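Local atomic coordinates of galactose-binding like protein (Bacteroides thetaiotaomicron, PDB entry 7M1A), a protein that binds calcium and, as a SusE-like galactose-binding-like protein of a gut bacterium, probably takes part in recognising and perhaps degrading carbohydrates. Residues Asp20-Lys25 and Gly44-Thr49; Pro55-Phe60 and Arg155-Lys160; Ala72-Gln77 and Phe170-Phe175; Met86-Tyr91 and Tyr166-Thr171. All coordinates share one frame; numbering follows the deposited sequence.

Interaction 1: residues Asp20-Lys25 and Gly44-Thr49. With EDO (1,2-ethanediol), chain D; EDO (1,2-ethanediol), chain E.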
loop_
_atom_site.group_PDB
_atom_site.type_symbol
_atom_site.label_atom_id
_atom_site.label_comp_id
_atom_site.label_asym_id
_atom_site.label_seq_id
_atom_site.Cartn_x
_atom_site.Cartn_y
_atom_site.Cartn_z
ATOM N N ASP A 20 -0.204 -9.315 -1.958
ATOM C CA ASP A 20 -1.352 -9.098 -2.851
ATOM C C ASP A 20 -1.681 -10.302 -3.736
ATOM O O ASP A 20 -2.372 -10.133 -4.735
ATOM C CB ASP A 20 -1.170 -7.795 -3.649
ATOM C CG ASP A 20 -1.051 -6.573 -2.722
ATOM O OD1 ASP A 20 -1.319 -6.596 -1.522
ATOM O OD2 ASP A 20 -0.711 -5.538 -3.244
ATOM N N SER A 21 -1.286 -11.505 -3.299
ATOM C CA SER A 21 -1.673 -12.695 -4.049
ATOM C C SER A 21 -3.175 -12.953 -3.809
ATOM O O SER A 21 -3.754 -12.561 -2.807
ATOM C CB SER A 21 -0.802 -13.873 -3.657
ATOM O OG SER A 21 0.554 -13.634 -4.003
ATOM N N TYR A 22 -3.820 -13.647 -4.756
ATOM C CA TYR A 22 -5.223 -14.049 -4.602
ATOM C C TYR A 22 -6.140 -12.853 -4.391
ATOM O O TYR A 22 -7.078 -12.895 -3.563
ATOM C CB TYR A 22 -5.423 -15.109 -3.527
ATOM C CG TYR A 22 -4.716 -16.366 -3.916
ATOM C CD1 TYR A 22 -5.318 -17.271 -4.771
ATOM C CD2 TYR A 22 -3.463 -16.646 -3.409
ATOM C CE1 TYR A 22 -4.664 -18.434 -5.127
ATOM C CE2 TYR A 22 -2.813 -17.827 -3.732
ATOM C CZ TYR A 22 -3.405 -18.722 -4.608
ATOM O OH TYR A 22 -2.745 -19.852 -5.019
ATOM N N ASP A 23 -5.795 -11.750 -5.088
ATOM C CA ASP A 23 -6.617 -10.531 -4.962
ATOM C C ASP A 23 -6.573 -9.987 -3.530
ATOM O O ASP A 23 -7.485 -9.271 -3.113
ATOM C CB ASP A 23 -8.102 -10.777 -5.361
ATOM C CG ASP A 23 -8.261 -11.116 -6.816
ATOM O OD1 ASP A 23 -7.503 -10.560 -7.632
ATOM O OD2 ASP A 23 -9.201 -11.876 -7.113
ATOM N N GLY A 24 -5.481 -10.266 -2.823
ATOM C CA GLY A 24 -5.321 -9.734 -1.473
ATOM C C GLY A 24 -4.830 -8.300 -1.474
ATOM O O GLY A 24 -4.425 -7.769 -2.498
ATOM N N LYS A 25 -4.907 -7.681 -0.295
ATOM C CA LYS A 25 -4.418 -6.317 -0.100
ATOM C C LYS A 25 -4.267 -6.124 1.393
ATOM O O LYS A 25 -5.020 -6.633 2.228
ATOM C CB LYS A 25 -5.477 -5.272 -0.558
ATOM C CG LYS A 25 -4.792 -3.940 -0.815
ATOM C CD LYS A 25 -3.947 -3.879 -2.063
ATOM C CE LYS A 25 -3.211 -2.515 -2.100
ATOM N NZ LYS A 25 -2.380 -2.182 -0.878
ATOM N N GLY A 44 -8.518 -10.683 2.641
ATOM C CA GLY A 44 -7.369 -10.667 3.529
ATOM C C GLY A 44 -6.118 -10.328 2.729
ATOM O O GLY A 44 -6.199 -9.755 1.615
ATOM N N LEU A 45 -4.946 -10.652 3.288
ATOM C CA LEU A 45 -3.707 -10.511 2.582
ATOM C C LEU A 45 -3.114 -11.890 2.380
ATOM O O LEU A 45 -3.473 -12.866 3.087
ATOM C CB LEU A 45 -2.736 -9.526 3.255
ATOM C CG LEU A 45 -2.128 -9.943 4.611
ATOM C CD1 LEU A 45 -1.022 -10.999 4.497
ATOM C CD2 LEU A 45 -1.548 -8.697 5.310
ATOM N N HIS A 46 -2.241 -11.977 1.373
ATOM C CA HIS A 46 -1.679 -13.281 1.049
ATOM C C HIS A 46 -0.367 -13.106 0.304
ATOM O O HIS A 46 -0.338 -12.410 -0.708
ATOM C CB HIS A 46 -2.697 -14.030 0.151
ATOM C CG HIS A 46 -2.464 -15.492 0.076
ATOM N ND1 HIS A 46 -1.207 -16.082 -0.208
ATOM C CD2 HIS A 46 -3.370 -16.496 0.218
ATOM C CE1 HIS A 46 -1.407 -17.406 -0.195
ATOM N NE2 HIS A 46 -2.701 -17.661 0.069
ATOM N N THR A 47 0.747 -13.688 0.800
ATOM C CA THR A 47 2.038 -13.516 0.126
ATOM C C THR A 47 2.284 -14.506 -1.002
ATOM O O THR A 47 3.343 -14.407 -1.638
ATOM C CB THR A 47 3.187 -13.684 1.135
ATOM O OG1 THR A 47 3.191 -14.994 1.710
ATOM C CG2 THR A 47 3.102 -12.678 2.274
ATOM N N GLY A 48 1.309 -15.419 -1.262
ATOM C CA GLY A 48 1.503 -16.402 -2.323
ATOM C C GLY A 48 2.055 -17.722 -1.773
ATOM O O GLY A 48 2.003 -18.023 -0.570
ATOM N N THR A 49 2.582 -18.534 -2.697
ATOM C CA THR A 49 3.116 -19.865 -2.374
ATOM C C THR A 49 4.495 -20.051 -2.971
ATOM O O THR A 49 4.971 -21.159 -2.947
ATOM C CB THR A 49 2.176 -20.963 -2.880
ATOM O OG1 THR A 49 1.924 -20.809 -4.283
ATOM C CG2 THR A 49 0.815 -20.883 -2.216
HETATM C C1 EDO D . -6.337 -12.811 -0.103
HETATM O O1 EDO D . -7.519 -12.562 -0.844
HETATM C C2 EDO D . -6.718 -13.843 0.832
HETATM O O2 EDO D . -6.716 -15.066 0.128
HETATM C C1 EDO E . -2.634 -21.146 -1.278
HETATM O O1 EDO E . -3.270 -20.289 -0.364
HETATM C C2 EDO E . -3.560 -22.256 -1.727
HETATM O O2 EDO E . -4.736 -21.571 -1.927
HETATM O O HOH W 1 -0.207 -19.208 -5.168
#
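A single beta bridge and one oblique aromatic pair join the loop Asp20-Lys25 to the short edge strand at Leu45-His46, where Ser21 N donates to His46 O at 2.9 Å and Lys25 N to Gly44 O at 3.1 Å. Between these two bonds Gly24 N closes a turn on Ser21 O at 2.9 Å. Gly24 CA comes within 3.2 Å of Gly44 O; a CB would be tight against the strand and would clash with Ser21 O. Tyr22 leans over one face of the His46 imidazole: its CD2 sits above the ring centre, 3.6 Å from His46 CD2, with the planes inclined at 47°. The imidazole is fixed at its edge as well, since Gly48 N donates in plane to His46 ND1 at 2.8 Å, while NE2 donates to an ethanediol, probably from the crystallisation liquor. With CG anti to the backbone N (chi1 -163°), His46 swings its ring under Tyr22. Lys25 NZ forms salt bridges with Glu27 and with Glu10 of the second subunit. A loop is thus laid along the edge strand of the sandwich, close to the calcium site and the subunit contact.

Interaction 2: residues Pro55-Phe60 and Arg155-Lys160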
loop_
_atom_site.group_PDB
_atom_site.type_symbol
_atom_site.label_atom_id
_atom_site.label_comp_id
_atom_site.label_asym_id
_atom_site.label_seq_id
_atom_site.Cartn_x
_atom_site.Cartn_y
_atom_site.Cartn_z
ATOM N N PRO A 55 11.629 -15.727 6.510
ATOM C CA PRO A 55 10.294 -15.349 7.008
ATOM C C PRO A 55 9.696 -14.199 6.202
ATOM O O PRO A 55 10.368 -13.173 5.938
ATOM C CB PRO A 55 10.598 -14.927 8.450
ATOM C CG PRO A 55 11.745 -15.857 8.889
ATOM C CD PRO A 55 12.600 -15.956 7.603
ATOM N N ALA A 56 8.399 -14.287 5.885
ATOM C CA ALA A 56 7.746 -13.162 5.223
ATOM C C ALA A 56 7.669 -12.029 6.235
ATOM O O ALA A 56 7.410 -12.220 7.407
ATOM C CB ALA A 56 6.342 -13.497 4.802
ATOM N N VAL A 57 7.855 -10.790 5.737
ATOM C CA VAL A 57 7.808 -9.593 6.576
ATOM C C VAL A 57 6.920 -8.551 5.886
ATOM O O VAL A 57 7.127 -8.287 4.731
ATOM C CB VAL A 57 9.231 -9.048 6.873
ATOM C CG1 VAL A 57 9.196 -7.699 7.583
ATOM C CG2 VAL A 57 10.094 -10.061 7.566
ATOM N N PHE A 58 6.039 -7.885 6.654
ATOM C CA PHE A 58 5.389 -6.710 6.062
ATOM C C PHE A 58 5.176 -5.698 7.198
ATOM O O PHE A 58 5.344 -5.994 8.392
ATOM C CB PHE A 58 4.089 -7.113 5.337
ATOM C CG PHE A 58 3.014 -7.654 6.223
ATOM C CD1 PHE A 58 2.150 -6.839 6.940
ATOM C CD2 PHE A 58 2.940 -9.043 6.433
ATOM C CE1 PHE A 58 1.190 -7.348 7.807
ATOM C CE2 PHE A 58 1.992 -9.569 7.313
ATOM C CZ PHE A 58 1.140 -8.739 8.047
ATOM N N THR A 59 4.895 -4.448 6.771
ATOM C CA THR A 59 5.029 -3.294 7.642
ATOM C C THR A 59 3.781 -2.415 7.483
ATOM O O THR A 59 3.300 -2.181 6.362
ATOM C CB THR A 59 6.250 -2.495 7.203
ATOM O OG1 THR A 59 7.427 -3.323 7.143
ATOM C CG2 THR A 59 6.549 -1.340 8.132
ATOM N N PHE A 60 3.349 -1.756 8.574
ATOM C CA PHE A 60 2.234 -0.807 8.497
ATOM C C PHE A 60 2.319 0.203 9.631
ATOM O O PHE A 60 3.147 0.083 10.512
ATOM C CB PHE A 60 0.870 -1.502 8.430
ATOM C CG PHE A 60 0.536 -2.399 9.577
ATOM C CD1 PHE A 60 1.024 -3.701 9.619
ATOM C CD2 PHE A 60 -0.275 -1.986 10.648
ATOM C CE1 PHE A 60 0.629 -4.607 10.630
ATOM C CE2 PHE A 60 -0.624 -2.880 11.697
ATOM C CZ PHE A 60 -0.186 -4.170 11.672
ATOM N N ARG A 155 5.566 -4.278 12.444
ATOM C CA ARG A 155 5.922 -5.306 11.482
ATOM C C ARG A 155 5.364 -6.649 11.961
ATOM O O ARG A 155 5.389 -6.970 13.177
ATOM C CB ARG A 155 7.419 -5.424 11.216
ATOM C CG ARG A 155 7.888 -4.332 10.300
ATOM C CD ARG A 155 9.418 -4.366 10.252
ATOM N NE ARG A 155 9.702 -4.239 8.792
ATOM C CZ ARG A 155 10.923 -4.369 8.310
ATOM N NH1 ARG A 155 11.970 -4.557 9.126
ATOM N NH2 ARG A 155 11.158 -4.369 7.001
ATOM N N ILE A 156 4.935 -7.460 10.993
ATOM C CA ILE A 156 4.633 -8.869 11.289
ATOM C C ILE A 156 5.605 -9.737 10.494
ATOM O O ILE A 156 5.884 -9.489 9.323
ATOM C CB ILE A 156 3.164 -9.182 11.011
ATOM C CG1 ILE A 156 2.322 -8.480 12.121
ATOM C CG2 ILE A 156 2.882 -10.690 10.996
ATOM C CD1 ILE A 156 0.824 -8.578 11.944
ATOM N N LYS A 157 6.261 -10.683 11.217
ATOM C CA LYS A 157 7.191 -11.645 10.623
ATOM C C LYS A 157 6.605 -13.065 10.759
ATOM O O LYS A 157 6.301 -13.491 11.866
ATOM C CB LYS A 157 8.536 -11.501 11.337
ATOM C CG LYS A 157 9.647 -12.444 10.854
ATOM C CD LYS A 157 10.925 -12.401 11.803
ATOM C CE LYS A 157 12.074 -13.094 11.108
ATOM N NZ LYS A 157 13.340 -13.066 11.886
ATOM N N CYS A 158 6.484 -13.790 9.626
ATOM C CA CYS A 158 5.954 -15.153 9.652
ATOM C C CYS A 158 7.122 -16.138 9.678
ATOM O O CYS A 158 7.769 -16.369 8.636
ATOM C CB CYS A 158 5.044 -15.394 8.446
ATOM S SG CYS A 158 4.216 -16.981 8.738
ATOM N N LEU A 159 7.416 -16.700 10.875
ATOM C CA LEU A 159 8.502 -17.670 10.978
ATOM C C LEU A 159 8.131 -19.014 10.353
ATOM O O LEU A 159 8.987 -19.691 9.790
ATOM C CB LEU A 159 8.860 -17.925 12.428
ATOM C CG LEU A 159 9.241 -16.711 13.256
ATOM C CD1 LEU A 159 9.384 -17.088 14.745
ATOM C CD2 LEU A 159 10.550 -16.105 12.763
ATOM N N LYS A 160 6.858 -19.426 10.468
ATOM C CA LYS A 160 6.411 -20.699 9.919
ATOM C C LYS A 160 4.911 -20.671 9.795
ATOM O O LYS A 160 4.239 -20.227 10.757
ATOM C CB LYS A 160 6.886 -21.888 10.800
ATOM C CG LYS A 160 6.702 -23.306 10.246
ATOM C CD LYS A 160 7.091 -24.371 11.297
ATOM C CE LYS A 160 8.591 -24.633 11.341
ATOM N NZ LYS A 160 9.218 -24.571 9.989
#
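Strands Ala56-Phe60 and Arg155-Cys158 run antiparallel, their axes 4.8 Å apart at 169°, with Phe58 and Ile156 as a hydrogen-bonded pair (Phe58 N to Ile156 O 3.1 Å, Ile156 N to Phe58 O 3.0 Å). On the apolar face, Phe58 CG stands between the backbone N and the carbonyl carbon (chi1 65°), which lays the ring beside Ile156 with Phe58 CZ 3.6 Å from Ile156 CB; Ile156 CD1 meets the edge of the Phe60 ring. The other face, with Val57, Thr59, Arg155 and Lys157, is mixed: Arg155 NE donates to Thr59 OG1 at 3.0 Å, nearly straight (168°) and in the guanidinium plane, and Val57 CG1 covers one guanidinium face. Asp16 takes both Arg155 NH2, in a salt bridge, and Thr59 OG1. A leucine in place of Arg155 would probably leave Asp16 without its charge partner and Thr59 OG1 without the NE donor. That the apolar face meets Phe170 and Leu173 of the other sheet is consistent with the beta sandwich expected of a galactose-binding-like domain.

Interaction 3: residues Ala72-Gln77 and Phe170-Phe175. With CA (calcium ion), chain F.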
loop_
_atom_site.group_PDB
_atom_site.type_symbol
_atom_site.label_atom_id
_atom_site.label_comp_id
_atom_site.label_asym_id
_atom_site.label_seq_id
_atom_site.Cartn_x
_atom_site.Cartn_y
_atom_site.Cartn_z
ATOM N N ALA A 72 -4.889 -9.171 18.437
ATOM C CA ALA A 72 -5.579 -10.379 17.979
ATOM C C ALA A 72 -5.379 -10.544 16.487
ATOM O O ALA A 72 -5.265 -9.549 15.762
ATOM C CB ALA A 72 -7.067 -10.380 18.382
ATOM N N LEU A 73 -5.467 -11.765 15.970
ATOM C CA LEU A 73 -5.292 -12.059 14.573
ATOM C C LEU A 73 -6.189 -13.241 14.233
ATOM O O LEU A 73 -6.172 -14.243 14.970
ATOM C CB LEU A 73 -3.836 -12.321 14.212
ATOM C CG LEU A 73 -3.505 -12.600 12.719
ATOM C CD1 LEU A 73 -2.114 -12.027 12.370
ATOM C CD2 LEU A 73 -3.596 -14.107 12.372
ATOM N N TRP A 74 -6.861 -13.169 13.075
ATOM C CA TRP A 74 -7.754 -14.238 12.606
ATOM C C TRP A 74 -7.235 -14.769 11.267
ATOM O O TRP A 74 -7.056 -14.008 10.328
ATOM C CB TRP A 74 -9.217 -13.720 12.384
ATOM C CG TRP A 74 -9.864 -13.395 13.692
ATOM C CD1 TRP A 74 -10.730 -14.206 14.361
ATOM C CD2 TRP A 74 -9.707 -12.201 14.527
ATOM N NE1 TRP A 74 -11.153 -13.590 15.522
ATOM C CE2 TRP A 74 -10.569 -12.336 15.636
ATOM C CE3 TRP A 74 -9.090 -10.962 14.396
ATOM C CZ2 TRP A 74 -10.743 -11.381 16.630
ATOM C CZ3 TRP A 74 -9.232 -9.973 15.358
ATOM C CH2 TRP A 74 -10.037 -10.198 16.496
ATOM N N ALA A 75 -7.209 -16.076 11.142
ATOM C CA ALA A 75 -7.054 -16.803 9.899
ATOM C C ALA A 75 -8.315 -16.641 9.024
ATOM O O ALA A 75 -9.423 -16.382 9.519
ATOM C CB ALA A 75 -6.768 -18.283 10.185
ATOM N N ILE A 76 -8.123 -16.795 7.706
ATOM C CA ILE A 76 -9.281 -16.769 6.800
ATOM C C ILE A 76 -10.227 -17.913 7.247
ATOM O O ILE A 76 -9.796 -19.019 7.627
ATOM C CB ILE A 76 -8.778 -16.966 5.349
ATOM C CG1 ILE A 76 -7.918 -15.754 4.913
ATOM C CG2 ILE A 76 -9.933 -17.248 4.352
ATOM C CD1 ILE A 76 -7.088 -16.034 3.653
ATOM N N GLN A 77 -11.518 -17.583 7.371
ATOM C CA GLN A 77 -12.452 -18.373 8.217
ATOM C C GLN A 77 -13.154 -19.558 7.520
ATOM O O GLN A 77 -14.403 -19.637 7.390
ATOM C CB GLN A 77 -13.483 -17.396 8.802
ATOM C CG GLN A 77 -12.896 -16.338 9.762
ATOM C CD GLN A 77 -12.533 -16.912 11.119
ATOM O OE1 GLN A 77 -11.338 -16.971 11.588
ATOM N NE2 GLN A 77 -13.585 -17.260 11.820
ATOM N N PHE A 170 -4.008 -14.226 6.001
ATOM C CA PHE A 170 -4.954 -14.117 7.100
ATOM C C PHE A 170 -5.982 -13.033 6.756
ATOM O O PHE A 170 -5.780 -12.306 5.742
ATOM C CB PHE A 170 -4.326 -13.884 8.481
ATOM C CG PHE A 170 -3.656 -12.561 8.644
ATOM C CD1 PHE A 170 -2.368 -12.350 8.091
ATOM C CD2 PHE A 170 -4.239 -11.536 9.358
ATOM C CE1 PHE A 170 -1.695 -11.136 8.274
ATOM C CE2 PHE A 170 -3.560 -10.305 9.530
ATOM C CZ PHE A 170 -2.313 -10.126 8.957
ATOM N N THR A 171 -7.077 -12.919 7.558
ATOM C CA THR A 171 -8.182 -12.046 7.191
ATOM C C THR A 171 -8.233 -10.739 8.000
ATOM O O THR A 171 -8.783 -9.736 7.436
ATOM C CB THR A 171 -9.542 -12.757 7.252
ATOM O OG1 THR A 171 -10.567 -11.846 6.836
ATOM C CG2 THR A 171 -9.925 -13.240 8.648
ATOM N N GLU A 172 -7.809 -10.683 9.275
ATOM C CA GLU A 172 -8.021 -9.475 10.072
ATOM C C GLU A 172 -7.057 -9.507 11.247
ATOM O O GLU A 172 -6.753 -10.600 11.772
ATOM C CB GLU A 172 -9.470 -9.392 10.622
ATOM C CG GLU A 172 -9.864 -8.056 11.247
ATOM C CD GLU A 172 -9.924 -6.870 10.277
ATOM O OE1 GLU A 172 -9.877 -7.069 9.049
ATOM O OE2 GLU A 172 -10.114 -5.753 10.764
ATOM N N LEU A 173 -6.625 -8.318 11.688
ATOM C CA LEU A 173 -5.962 -8.189 12.977
ATOM C C LEU A 173 -6.606 -7.034 13.714
ATOM O O LEU A 173 -7.306 -6.210 13.097
ATOM C CB LEU A 173 -4.429 -8.087 12.838
ATOM C CG LEU A 173 -3.874 -7.128 11.791
ATOM C CD1 LEU A 173 -4.162 -5.698 12.220
ATOM C CD2 LEU A 173 -2.378 -7.393 11.638
ATOM N N THR A 174 -6.396 -6.972 15.046
ATOM C CA THR A 174 -6.920 -5.868 15.830
ATOM C C THR A 174 -5.871 -5.531 16.887
ATOM O O THR A 174 -5.286 -6.437 17.491
ATOM C CB THR A 174 -8.239 -6.254 16.523
ATOM O OG1 THR A 174 -9.156 -6.624 15.464
ATOM C CG2 THR A 174 -8.856 -5.108 17.297
ATOM N N PHE A 175 -5.692 -4.223 17.141
ATOM C CA PHE A 175 -4.898 -3.757 18.272
ATOM C C PHE A 175 -5.811 -2.987 19.242
ATOM O O PHE A 175 -6.732 -2.276 18.836
ATOM C CB PHE A 175 -3.788 -2.778 17.899
ATOM C CG PHE A 175 -2.674 -3.424 17.129
ATOM C CD1 PHE A 175 -2.746 -3.701 15.743
ATOM C CD2 PHE A 175 -1.556 -3.847 17.811
ATOM C CE1 PHE A 175 -1.699 -4.355 15.092
ATOM C CE2 PHE A 175 -0.517 -4.505 17.141
ATOM C CZ PHE A 175 -0.560 -4.763 15.769
HETATM CA CA CA F . -10.508 -8.240 7.165
HETATM O O HOH W 2 -11.727 -9.199 5.400
#
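Leu73 lays CD1 over one face of the Phe170 ring, 3.7 Å from its centroid and 16° off the normal, the two side chains crossing at about a right angle. Phe170 CG stands between backbone N and carbonyl carbon (chi1 67°), bringing the ring edge to Trp74 O. The indole edge of Trp74 meets strand Glu172-Phe175, Trp74 CE3 3.5 Å from Glu172 O and CZ3 3.4 Å from Thr174 OG1. Antiparallel pairing sets these positions: Trp74 N donates to Glu172 O at 2.9 Å, Thr171 N to Trp74 O at 3.0 Å. Opposite Trp74 the strand carries two residues, Thr171 and Glu172, where one is expected: a classic beta bulge. It delivers consecutive calcium ligands, Thr171 O and, through a chain bent at chi2 (66°), Glu172 OE1, each 2.3 Å from the ion. Tyr28 O, Asn31 OD1, Arg33 O and a water complete the site. In the second shell, Lys5 (salt bridge) and Gly32 N hold Glu172 OE2, and Val43 O and Ser35 N hold Thr171 OG1.

Interaction 4: residues Met86-Tyr91 and Tyr166-Thr171. With CA (calcium ion), chain F.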
loop_
_atom_site.group_PDB
_atom_site.type_symbol
_atom_site.label_atom_id
_atom_site.label_comp_id
_atom_site.label_asym_id
_atom_site.label_seq_id
_atom_site.Cartn_x
_atom_site.Cartn_y
_atom_site.Cartn_z
HETATM N N MSE A 86 -1.557 -21.317 4.025
HETATM C CA MSE A 86 -0.452 -20.443 4.388
HETATM C C MSE A 86 -0.799 -19.668 5.673
HETATM O O MSE A 86 -0.184 -18.625 5.976
HETATM C CB MSE A 86 -0.039 -19.485 3.274
HETATM C CG MSE A 86 0.188 -20.148 1.933
HETATM SE SE MSE A 86 1.473 -21.624 1.940
HETATM C CE MSE A 86 0.325 -22.999 1.159
ATOM N N SER A 87 -1.785 -20.130 6.439
ATOM C CA SER A 87 -2.138 -19.474 7.682
ATOM C C SER A 87 -0.952 -19.517 8.639
ATOM O O SER A 87 -0.213 -20.511 8.751
ATOM C CB SER A 87 -3.303 -20.178 8.291
ATOM O OG SER A 87 -4.442 -20.089 7.423
ATOM N N PRO A 88 -0.715 -18.438 9.408
ATOM C CA PRO A 88 0.511 -18.404 10.246
ATOM C C PRO A 88 0.401 -19.378 11.420
ATOM O O PRO A 88 -0.675 -19.594 12.021
ATOM C CB PRO A 88 0.535 -16.920 10.705
ATOM C CG PRO A 88 -0.935 -16.516 10.703
ATOM C CD PRO A 88 -1.541 -17.211 9.498
ATOM N N ARG A 89 1.561 -19.982 11.746
ATOM C CA ARG A 89 1.623 -20.876 12.921
ATOM C C ARG A 89 2.567 -20.289 13.969
ATOM O O ARG A 89 2.197 -20.188 15.139
ATOM C CB ARG A 89 2.058 -22.289 12.506
ATOM C CG ARG A 89 2.134 -23.240 13.687
ATOM C CD ARG A 89 2.412 -24.663 13.216
ATOM N NE ARG A 89 2.396 -25.593 14.350
ATOM C CZ ARG A 89 2.647 -26.895 14.235
ATOM N NH1 ARG A 89 2.987 -27.382 13.046
ATOM N NH2 ARG A 89 2.480 -27.700 15.277
ATOM N N ARG A 90 3.798 -19.896 13.585
ATOM C CA ARG A 90 4.673 -19.164 14.499
ATOM C C ARG A 90 5.045 -17.832 13.859
ATOM O O ARG A 90 5.421 -17.821 12.685
ATOM C CB ARG A 90 5.976 -19.947 14.676
ATOM C CG ARG A 90 5.783 -21.162 15.587
ATOM C CD ARG A 90 5.790 -20.742 17.062
ATOM N NE ARG A 90 7.105 -20.189 17.430
ATOM C CZ ARG A 90 7.525 -18.905 17.657
ATOM N NH1 ARG A 90 6.738 -17.813 17.612
ATOM N NH2 ARG A 90 8.817 -18.745 17.907
ATOM N N TYR A 91 4.800 -16.746 14.587
ATOM C CA TYR A 91 4.988 -15.432 13.976
ATOM C C TYR A 91 5.269 -14.427 15.073
ATOM O O TYR A 91 5.148 -14.750 16.248
ATOM C CB TYR A 91 3.754 -15.021 13.126
ATOM C CG TYR A 91 2.414 -14.963 13.832
ATOM C CD1 TYR A 91 1.678 -16.119 14.129
ATOM C CD2 TYR A 91 1.874 -13.724 14.168
ATOM C CE1 TYR A 91 0.421 -16.010 14.720
ATOM C CE2 TYR A 91 0.612 -13.629 14.754
ATOM C CZ TYR A 91 -0.121 -14.775 15.028
ATOM O OH TYR A 91 -1.364 -14.679 15.604
ATOM N N TYR A 166 7.370 -20.080 4.722
ATOM C CA TYR A 166 7.511 -18.714 5.235
ATOM C C TYR A 166 6.349 -17.805 4.779
ATOM O O TYR A 166 6.290 -16.673 5.247
ATOM C CB TYR A 166 8.832 -18.081 4.767
ATOM C CG TYR A 166 10.075 -18.661 5.373
ATOM C CD1 TYR A 166 10.199 -18.887 6.736
ATOM C CD2 TYR A 166 11.081 -19.157 4.549
ATOM C CE1 TYR A 166 11.375 -19.430 7.302
ATOM C CE2 TYR A 166 12.234 -19.719 5.088
ATOM C CZ TYR A 166 12.368 -19.886 6.463
ATOM O OH TYR A 166 13.514 -20.411 7.000
ATOM N N ASN A 167 5.459 -18.283 3.869
ATOM C CA ASN A 167 4.342 -17.474 3.399
ATOM C C ASN A 167 3.375 -17.162 4.532
ATOM O O ASN A 167 3.318 -17.846 5.533
ATOM C CB ASN A 167 3.715 -18.145 2.166
ATOM C CG ASN A 167 4.637 -18.002 0.979
ATOM O OD1 ASN A 167 4.814 -16.880 0.460
ATOM N ND2 ASN A 167 5.212 -19.099 0.511
ATOM N N ILE A 168 2.531 -16.164 4.293
ATOM C CA ILE A 168 1.471 -15.892 5.248
ATOM C C ILE A 168 0.204 -15.412 4.531
ATOM O O ILE A 168 0.250 -14.612 3.590
ATOM C CB ILE A 168 1.925 -14.880 6.349
ATOM C CG1 ILE A 168 0.860 -14.665 7.434
ATOM C CG2 ILE A 168 2.370 -13.558 5.704
ATOM C CD1 ILE A 168 1.345 -13.880 8.620
ATOM N N CYS A 169 -0.974 -15.848 5.028
ATOM C CA CYS A 169 -2.245 -15.245 4.638
ATOM C C CYS A 169 -3.127 -15.213 5.912
ATOM O O CYS A 169 -3.070 -16.116 6.748
ATOM C CB CYS A 169 -2.919 -16.054 3.520
ATOM S SG CYS A 169 -3.351 -17.772 3.894
ATOM N N PHE A 170 -4.008 -14.226 6.001
ATOM C CA PHE A 170 -4.954 -14.117 7.100
ATOM C C PHE A 170 -5.982 -13.033 6.756
ATOM O O PHE A 170 -5.780 -12.306 5.742
ATOM C CB PHE A 170 -4.326 -13.884 8.481
ATOM C CG PHE A 170 -3.656 -12.561 8.644
ATOM C CD1 PHE A 170 -2.368 -12.350 8.091
ATOM C CD2 PHE A 170 -4.239 -11.536 9.358
ATOM C CE1 PHE A 170 -1.695 -11.136 8.274
ATOM C CE2 PHE A 170 -3.560 -10.305 9.530
ATOM C CZ PHE A 170 -2.313 -10.126 8.957
ATOM N N THR A 171 -7.077 -12.919 7.558
ATOM C CA THR A 171 -8.182 -12.046 7.191
ATOM C C THR A 171 -8.233 -10.739 8.000
ATOM O O THR A 171 -8.783 -9.736 7.436
ATOM C CB THR A 171 -9.542 -12.757 7.252
ATOM O OG1 THR A 171 -10.567 -11.846 6.836
ATOM C CG2 THR A 171 -9.925 -13.240 8.648
HETATM CA CA CA F . -10.508 -8.240 7.165
HETATM O O HOH W 3 -5.432 -17.562 6.963
HETATM O O HOH W 2 -11.727 -9.199 5.400
#
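Pro88 and Ile168 make the tight apolar side of this contact, the proline ring crossing the isoleucine chain with CB 3.8 Å from Ile168 CD1. Ile168 reaches it through an extended branch, CG1 anti to the backbone N (chi1 -175°). The other end of the proline ring presses CD to 3.3 Å from Cys169 O, and Leu73 packs beside it. An alanine in place of Pro88, lacking the ring carbons CG and CD, would probably open a gap beside Ile168 CD1 and leave Cys169 O without that contact. Backbone pairing is slight: Cys169 N donates to Met86 O at 3.0 Å, but bent, at 142°, with the nitrogen well above the carbonyl plane, and no ladder follows. Here the loop entering strand 88-96 of one sheet of the sandwich meets the start of strand 169-176 of the other. Met86 CB still packs at 3.8 Å from Cys169 SG; only beyond it, where CG and SE of this selenomethionine stay 4.1 Å from Asn167 CB, is the contact looser, on the partly exposed side. One bound water donates to both Ser87 OG and Cys169 O, bridging the two segments; Ser87 OG is also bonded to His81 O.

Along the chain interaction 1 closes before the others open, whereas the segments of interaction 2 alternate with those of 3 and 4. Interactions 3 and 4 share Phe170 and Thr171 on strand 169-176, their centres about 10 Å apart. That strand also pairs with strand 45-46 of interaction 1, through Leu45 N to Phe170 O, while interaction 2 belongs to the other sheet, which strand 88-96 of interaction 4 joins. Centres of interactions 2 and 3 lie about 14 Å apart, yet Ile156 CD1 touches Leu173 CD2 at 3.4 Å across the interior. In this C-terminal domain of a longer protein, strand 169-176 thus connects the sandwich core to the calcium site.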